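Local coordinates for protein agmatinase (Deinococcus radiodurans, PDB 1WOH) that probably hydrolyses agmatine to putrescine and urea, as a manganese-dependent agmatinase of the arginase family with two metal ions per subunit, at residues P64-L69 with T73-V78; D231-A236 with L287-L292. All blocks are in the same frame, centred on the assembly; numbering follows the deposited sequence.

Interaction 1 (P64-L69 with T73-V78)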
ATOM      1  N   PRO A  64       9.850   2.940  28.980  1.00 18.55           N
ATOM      2  CA  PRO A  64      10.600   3.651  30.023  1.00 19.45           C
ATOM      3  C   PRO A  64      11.299   2.696  30.987  1.00 19.49           C
ATOM      4  O   PRO A  64      10.963   1.516  31.047  1.00 21.54           O
ATOM      5  CB  PRO A  64       9.516   4.461  30.716  1.00 18.66           C
ATOM      6  CG  PRO A  64       8.360   3.498  30.697  1.00 19.14           C
ATOM      7  CD  PRO A  64       8.403   2.978  29.265  1.00 20.13           C
ATOM      8  N   PRO A  65      12.276   3.200  31.761  1.00 19.88           N
ATOM      9  CA  PRO A  65      12.754   4.587  31.783  1.00 18.40           C
ATOM     10  C   PRO A  65      13.735   4.877  30.647  1.00 18.52           C
ATOM     11  O   PRO A  65      14.109   3.973  29.901  1.00 17.80           O
ATOM     12  CB  PRO A  65      13.399   4.699  33.157  1.00 19.26           C
ATOM     13  CG  PRO A  65      14.006   3.343  33.319  1.00 21.08           C
ATOM     14  CD  PRO A  65      12.911   2.413  32.833  1.00 19.46           C
ATOM     15  N   PHE A  66      14.152   6.137  30.531  1.00 18.72           N
ATOM     16  CA  PHE A  66      15.069   6.548  29.473  1.00 18.24           C
ATOM     17  C   PHE A  66      16.345   7.221  29.970  1.00 19.31           C
ATOM     18  O   PHE A  66      16.290   8.198  30.713  1.00 17.68           O
ATOM     19  CB  PHE A  66      14.374   7.522  28.518  1.00 17.60           C
ATOM     20  CG  PHE A  66      13.083   7.005  27.947  1.00 17.63           C
ATOM     21  CD1 PHE A  66      11.861   7.393  28.489  1.00 17.71           C
ATOM     22  CD2 PHE A  66      13.090   6.139  26.861  1.00 18.97           C
ATOM     23  CE1 PHE A  66      10.660   6.927  27.953  1.00 19.12           C
ATOM     24  CE2 PHE A  66      11.897   5.666  26.319  1.00 19.95           C
ATOM     25  CZ  PHE A  66      10.681   6.060  26.865  1.00 19.50           C
ATOM     26  N   THR A  67      17.488   6.702  29.529  1.00 19.96           N
ATOM     27  CA  THR A  67      18.787   7.262  29.892  1.00 21.87           C
ATOM     28  C   THR A  67      19.346   7.954  28.644  1.00 22.24           C
ATOM     29  O   THR A  67      19.616   7.303  27.637  1.00 23.85           O
ATOM     30  CB  THR A  67      19.764   6.153  30.350  1.00 22.18           C
ATOM     31  OG1 THR A  67      19.145   5.366  31.375  1.00 23.55           O
ATOM     32  CG2 THR A  67      21.042   6.760  30.901  1.00 21.20           C
ATOM     33  N   GLY A  68      19.506   9.272  28.709  1.00 22.87           N
ATOM     34  CA  GLY A  68      20.002  10.017  27.565  1.00 25.37           C
ATOM     35  C   GLY A  68      21.505  10.007  27.356  1.00 27.28           C
ATOM     36  O   GLY A  68      22.253   9.384  28.110  1.00 27.29           O
ATOM     37  N   LEU A  69      21.948  10.717  26.323  1.00 28.16           N
ATOM     38  CA  LEU A  69      23.364  10.797  25.997  1.00 30.42           C
ATOM     39  C   LEU A  69      24.186  11.342  27.162  1.00 31.07           C
ATOM     40  O   LEU A  69      25.349  10.979  27.328  1.00 30.95           O
ATOM     41  CB  LEU A  69      23.573  11.681  24.766  1.00 30.38           C
ATOM     42  CG  LEU A  69      25.023  11.828  24.295  1.00 31.00           C
ATOM     43  CD1 LEU A  69      25.607  10.461  23.965  1.00 29.10           C
ATOM     44  CD2 LEU A  69      25.067  12.738  23.079  1.00 30.95           C
ATOM     45  N   THR A  73      18.957   9.834  33.678  1.00 29.43           N
ATOM     46  CA  THR A  73      17.780   9.004  33.453  1.00 26.66           C
ATOM     47  C   THR A  73      16.481   9.718  33.804  1.00 26.04           C
ATOM     48  O   THR A  73      16.399  10.427  34.806  1.00 24.79           O
ATOM     49  CB  THR A  73      17.866   7.705  34.270  1.00 25.52           C
ATOM     50  OG1 THR A  73      19.034   6.977  33.869  1.00 27.31           O
ATOM     51  CG2 THR A  73      16.626   6.836  34.044  1.00 24.48           C
ATOM     52  N   ARG A  74      15.466   9.529  32.966  1.00 23.16           N
ATOM     53  CA  ARG A  74      14.166  10.148  33.203  1.00 22.20           C
ATOM     54  C   ARG A  74      13.106   9.067  33.349  1.00 21.41           C
ATOM     55  O   ARG A  74      13.220   7.994  32.762  1.00 21.93           O
ATOM     56  CB  ARG A  74      13.819  11.113  32.064  1.00 21.32           C
ATOM     57  CG  ARG A  74      14.618  12.416  32.121  1.00 22.12           C
ATOM     58  CD  ARG A  74      14.160  13.419  31.084  1.00 21.59           C
ATOM     59  NE  ARG A  74      14.402  12.950  29.726  1.00 23.12           N
ATOM     60  CZ  ARG A  74      14.097  13.642  28.632  1.00 22.81           C
ATOM     61  NH1 ARG A  74      13.536  14.841  28.738  1.00 22.71           N
ATOM     62  NH2 ARG A  74      14.355  13.135  27.433  1.00 22.10           N
ATOM     63  N   LEU A  75      12.085   9.363  34.147  1.00 21.71           N
ATOM     64  CA  LEU A  75      10.995   8.438  34.441  1.00 21.80           C
ATOM     65  C   LEU A  75      11.447   7.246  35.276  1.00 23.77           C
ATOM     66  O   LEU A  75      10.801   6.199  35.291  1.00 24.05           O
ATOM     67  CB  LEU A  75      10.316   7.954  33.153  1.00 19.60           C
ATOM     68  CG  LEU A  75       9.539   9.041  32.404  1.00 18.86           C
ATOM     69  CD1 LEU A  75       8.876   8.429  31.173  1.00 16.58           C
ATOM     70  CD2 LEU A  75       8.486   9.661  33.319  1.00 18.99           C
ATOM     71  N   GLN A  76      12.558   7.404  35.985  1.00 26.06           N
ATOM     72  CA  GLN A  76      13.049   6.323  36.829  1.00 29.00           C
ATOM     73  C   GLN A  76      12.085   6.141  38.001  1.00 28.00           C
ATOM     74  O   GLN A  76      11.796   7.088  38.732  1.00 28.72           O
ATOM     75  CB  GLN A  76      14.451   6.646  37.353  1.00 35.15           C
ATOM     76  CG  GLN A  76      14.976   5.629  38.354  1.00 42.27           C
ATOM     77  CD  GLN A  76      15.148   4.244  37.756  1.00 48.40           C
ATOM     78  OE1 GLN A  76      15.274   3.257  38.480  1.00 53.13           O
ATOM     79  NE2 GLN A  76      15.164   4.166  36.430  1.00 53.17           N
ATOM     80  N   GLY A  77      11.578   4.924  38.167  1.00 27.04           N
ATOM     81  CA  GLY A  77      10.656   4.660  39.257  1.00 25.68           C
ATOM     82  C   GLY A  77       9.230   5.120  39.012  1.00 25.27           C
ATOM     83  O   GLY A  77       8.368   4.970  39.877  1.00 24.86           O
ATOM     84  N   VAL A  78       8.970   5.693  37.842  1.00 23.25           N
ATOM     85  CA  VAL A  78       7.619   6.148  37.526  1.00 21.50           C
ATOM     86  C   VAL A  78       6.817   4.943  37.048  1.00 19.40           C
ATOM     87  O   VAL A  78       7.179   4.293  36.067  1.00 19.43           O
ATOM     88  CB  VAL A  78       7.636   7.241  36.436  1.00 22.32           C
ATOM     89  CG1 VAL A  78       6.212   7.687  36.114  1.00 19.10           C
ATOM     90  CG2 VAL A  78       8.455   8.431  36.919  1.00 21.07           C
TER
HETATM   91  O   HOH W   1      16.772  11.118  29.772  1.00 25.60           O
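The carbonyl oxygen of Phe66 is gripped twice: Arg74 N donates to Phe66 O at 2.7 Å, tilted 21° from the carbonyl plane, and a water gives it a second hydrogen. That water accepts from Arg74 NE, bridging the guanidinium to the carbonyl of the facing strand. Phe66 N returns a nearly straight bond to Arg74 O at 3.0 Å, in the carbonyl plane, and completes the hydrogen-bonded pair of a short antiparallel beta hairpin. One residue on, at the non-hydrogen-bonded pair, the hydroxyls of Thr67 and Thr73 hydrogen-bond, OG1 to OG1 at 3.0 Å, either able to donate; in both, OG1 lies beside the backbone N (chi1 -52° and -60°), which turns the two hydroxyls to each other. Past the strands, Leu75 CD1 comes to the edge of the Phe66 ring, near its plane and 4.0 Å from CE1. Pro65, which follows a cis peptide bond, sets its CG 3.4 Å from Gln76 NE2, and its O accepts a hydrogen bond from Arg185 of the second subunit. Arg74 NH1 forms a salt bridge with Glu299, and Phe66 and Arg74 touch Cys298, so this side lies against helix 284-302, while Pro64 and Leu75 rest on Phe80 of strand 80-85.

Interaction 2 (D231-A236 with L287-L292)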
ATOM      1  N   ASP A 231      -2.488  16.525  13.673  1.00  8.92           N
ATOM      2  CA  ASP A 231      -2.427  17.327  12.453  1.00  9.46           C
ATOM      3  C   ASP A 231      -1.803  18.693  12.716  1.00  8.20           C
ATOM      4  O   ASP A 231      -1.596  19.490  11.791  1.00  8.33           O
ATOM      5  CB  ASP A 231      -3.800  17.439  11.736  1.00 10.06           C
ATOM      6  CG  ASP A 231      -4.824  18.278  12.485  1.00 14.13           C
ATOM      7  OD1 ASP A 231      -4.445  19.131  13.307  1.00 12.58           O
ATOM      8  OD2 ASP A 231      -6.032  18.084  12.213  1.00 15.64           O
ATOM      9  N   GLY A 232      -1.486  18.953  13.983  1.00  8.51           N
ATOM     10  CA  GLY A 232      -0.814  20.194  14.327  1.00  8.37           C
ATOM     11  C   GLY A 232       0.593  20.113  13.744  1.00  8.30           C
ATOM     12  O   GLY A 232       1.221  21.126  13.410  1.00 11.02           O
ATOM     13  N   PHE A 233       1.091  18.886  13.610  1.00 10.30           N
ATOM     14  CA  PHE A 233       2.418  18.657  13.050  1.00  9.53           C
ATOM     15  C   PHE A 233       2.394  18.699  11.539  1.00  9.04           C
ATOM     16  O   PHE A 233       1.392  18.380  10.917  1.00 10.16           O
ATOM     17  CB  PHE A 233       2.973  17.307  13.503  1.00  7.68           C
ATOM     18  CG  PHE A 233       3.278  17.259  14.965  1.00  8.97           C
ATOM     19  CD1 PHE A 233       2.343  16.777  15.872  1.00  8.55           C
ATOM     20  CD2 PHE A 233       4.473  17.782  15.442  1.00  8.50           C
ATOM     21  CE1 PHE A 233       2.595  16.825  17.238  1.00 11.33           C
ATOM     22  CE2 PHE A 233       4.734  17.834  16.807  1.00  7.31           C
ATOM     23  CZ  PHE A 233       3.793  17.357  17.705  1.00 10.81           C
ATOM     24  N   ASP A 234       3.516  19.091  10.948  1.00  7.20           N
ATOM     25  CA  ASP A 234       3.608  19.150   9.501  1.00  9.05           C
ATOM     26  C   ASP A 234       3.296  17.758   8.943  1.00  8.07           C
ATOM     27  O   ASP A 234       3.751  16.749   9.481  1.00  8.66           O
ATOM     28  CB  ASP A 234       5.019  19.578   9.087  1.00  9.15           C
ATOM     29  CG  ASP A 234       5.096  19.987   7.630  1.00 13.18           C
ATOM     30  OD1 ASP A 234       5.059  19.099   6.757  1.00 14.15           O
ATOM     31  OD2 ASP A 234       5.178  21.200   7.361  1.00 14.65           O
ATOM     32  N   PRO A 235       2.504  17.693   7.860  1.00  6.95           N
ATOM     33  CA  PRO A 235       2.115  16.431   7.211  1.00  8.56           C
ATOM     34  C   PRO A 235       3.297  15.633   6.654  1.00  8.00           C
ATOM     35  O   PRO A 235       3.191  14.420   6.440  1.00  8.92           O
ATOM     36  CB  PRO A 235       1.165  16.887   6.099  1.00  8.31           C
ATOM     37  CG  PRO A 235       0.645  18.175   6.573  1.00 13.44           C
ATOM     38  CD  PRO A 235       1.826  18.837   7.232  1.00 10.24           C
ATOM     39  N   ALA A 236       4.419  16.303   6.400  1.00  8.07           N
ATOM     40  CA  ALA A 236       5.589  15.599   5.891  1.00  8.32           C
ATOM     41  C   ALA A 236       6.124  14.736   7.027  1.00  9.71           C
ATOM     42  O   ALA A 236       6.649  13.652   6.802  1.00 10.54           O
ATOM     43  CB  ALA A 236       6.658  16.593   5.429  1.00  9.28           C
ATOM     44  N   LEU A 287       4.835   5.807  15.251  1.00 10.03           N
ATOM     45  CA  LEU A 287       6.106   5.672  15.950  1.00 11.02           C
ATOM     46  C   LEU A 287       6.507   6.999  16.584  1.00 10.40           C
ATOM     47  O   LEU A 287       6.832   7.052  17.774  1.00 10.92           O
ATOM     48  CB  LEU A 287       7.187   5.181  14.984  1.00 12.19           C
ATOM     49  CG  LEU A 287       7.052   3.682  14.682  1.00 10.98           C
ATOM     50  CD1 LEU A 287       7.972   3.273  13.541  1.00 10.46           C
ATOM     51  CD2 LEU A 287       7.380   2.895  15.953  1.00 13.50           C
ATOM     52  N   LEU A 288       6.456   8.071  15.797  1.00  8.68           N
ATOM     53  CA  LEU A 288       6.802   9.390  16.289  1.00  9.08           C
ATOM     54  C   LEU A 288       5.835   9.917  17.338  1.00 10.02           C
ATOM     55  O   LEU A 288       6.258  10.547  18.304  1.00 11.07           O
ATOM     56  CB  LEU A 288       6.889  10.392  15.138  1.00 10.01           C
ATOM     57  CG  LEU A 288       8.293  10.563  14.549  1.00 12.01           C
ATOM     58  CD1 LEU A 288       8.824   9.214  14.083  1.00 13.03           C
ATOM     59  CD2 LEU A 288       8.256  11.569  13.407  1.00 11.70           C
ATOM     60  N   MET A 289       4.541   9.672  17.155  1.00  7.58           N
ATOM     61  CA  MET A 289       3.568  10.161  18.127  1.00  9.19           C
ATOM     62  C   MET A 289       3.589   9.401  19.452  1.00 10.48           C
ATOM     63  O   MET A 289       3.255   9.961  20.498  1.00 11.62           O
ATOM     64  CB  MET A 289       2.168  10.167  17.519  1.00 10.75           C
ATOM     65  CG  MET A 289       1.988  11.230  16.440  1.00 12.39           C
ATOM     66  SD  MET A 289       2.238  12.966  16.978  1.00 10.05           S
ATOM     67  CE  MET A 289       2.074  12.830  18.751  1.00 23.00           C
ATOM     68  N   ALA A 290       3.972   8.128  19.422  1.00 10.08           N
ATOM     69  CA  ALA A 290       4.071   7.366  20.662  1.00 11.62           C
ATOM     70  C   ALA A 290       5.268   7.939  21.427  1.00 13.61           C
ATOM     71  O   ALA A 290       5.232   8.081  22.655  1.00 12.68           O
ATOM     72  CB  ALA A 290       4.295   5.890  20.369  1.00 13.40           C
ATOM     73  N   ARG A 291       6.330   8.275  20.696  1.00 12.99           N
ATOM     74  CA  ARG A 291       7.512   8.841  21.335  1.00 13.03           C
ATOM     75  C   ARG A 291       7.184  10.207  21.928  1.00 12.61           C
ATOM     76  O   ARG A 291       7.652  10.554  23.013  1.00 11.60           O
ATOM     77  CB  ARG A 291       8.666   8.994  20.341  1.00 15.57           C
ATOM     78  CG  ARG A 291       9.915   9.527  21.031  1.00 17.20           C
ATOM     79  CD  ARG A 291      10.986   9.996  20.076  1.00 21.49           C
ATOM     80  NE  ARG A 291      11.625  11.195  20.615  1.00 21.66           N
ATOM     81  CZ  ARG A 291      12.819  11.644  20.249  1.00 21.62           C
ATOM     82  NH1 ARG A 291      13.529  10.991  19.340  1.00 22.67           N
ATOM     83  NH2 ARG A 291      13.290  12.763  20.782  1.00 22.11           N
ATOM     84  N   LEU A 292       6.383  10.991  21.213  1.00 10.19           N
ATOM     85  CA  LEU A 292       6.013  12.310  21.707  1.00 10.89           C
ATOM     86  C   LEU A 292       5.334  12.177  23.064  1.00 10.17           C
ATOM     87  O   LEU A 292       5.598  12.959  23.979  1.00 11.26           O
ATOM     88  CB  LEU A 292       5.050  13.020  20.739  1.00  9.61           C
ATOM     89  CG  LEU A 292       4.809  14.488  21.112  1.00  8.83           C
ATOM     90  CD1 LEU A 292       5.886  15.343  20.447  1.00 11.73           C
ATOM     91  CD2 LEU A 292       3.444  14.964  20.636  1.00  9.20           C
TER
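A methionine sulfur set obliquely to an aromatic ring marks this contact: Met289 SD lies 4.6 Å from the centroid of the Phe233 ring, 43° off its normal, and 3.9 Å from CE1. In this Met-aromatic approach the methionine chain is bent at chi2 (-60°), which swings SD toward the ring although the CA atoms of Phe233 and Met289 are 10.0 Å apart. One helical turn along, Leu292 points back at Phe233 and, on the same side of the ring as the sulfur, sets both methyls by its outer end. Its CG is anti to the backbone N (chi1 -171°), which puts CD2 3.8 Å and CD1 4.0 Å from Phe233 CZ. With an alanine in place of Phe233, a gap would probably open beside the sulfur and the leucine methyls, leaving both side chains freer to turn. An Asx turn braces the loop beyond: Ala236 N donates to the anti lone pair of Asp234 OD1 at 2.9 Å. Residues 231-236 follow strand 223-229 of the parallel sheet, so the contact joins the end of that strand to helix 284-302 in the arginase alpha/beta fold; Val228 touches both Phe233 and Leu292. With no hydrogen bond between the segments, the contact rests on dispersion and sulfur-aromatic attraction in a buried apolar setting, in the loop that also carries Asp231, a ligand of the second manganese, though no metal is bound to this chain.

In the fold
Helix 284-302 ties the two contacts together. Residues 287-292 supply one side of interaction 2, and further along the same helix Cys298, Glu299 and Asp302 receive the hairpin of interaction 1. The centres of the two contacts are about 22 Å apart and their nearest atoms about 7 Å, so they do not touch. Interaction 1 sits about 22 Å from the centre of the chain and away from the metal site, whereas interaction 2 is about 11 Å from that centre and beside the site: the side chain of Phe233 is about 7 Å from that of Asp229 and about 9 Å from that of Asp143, both manganese ligands, though this chain has no metal bound. Both contacts meet Arg185 or Glu245 of the second subunit.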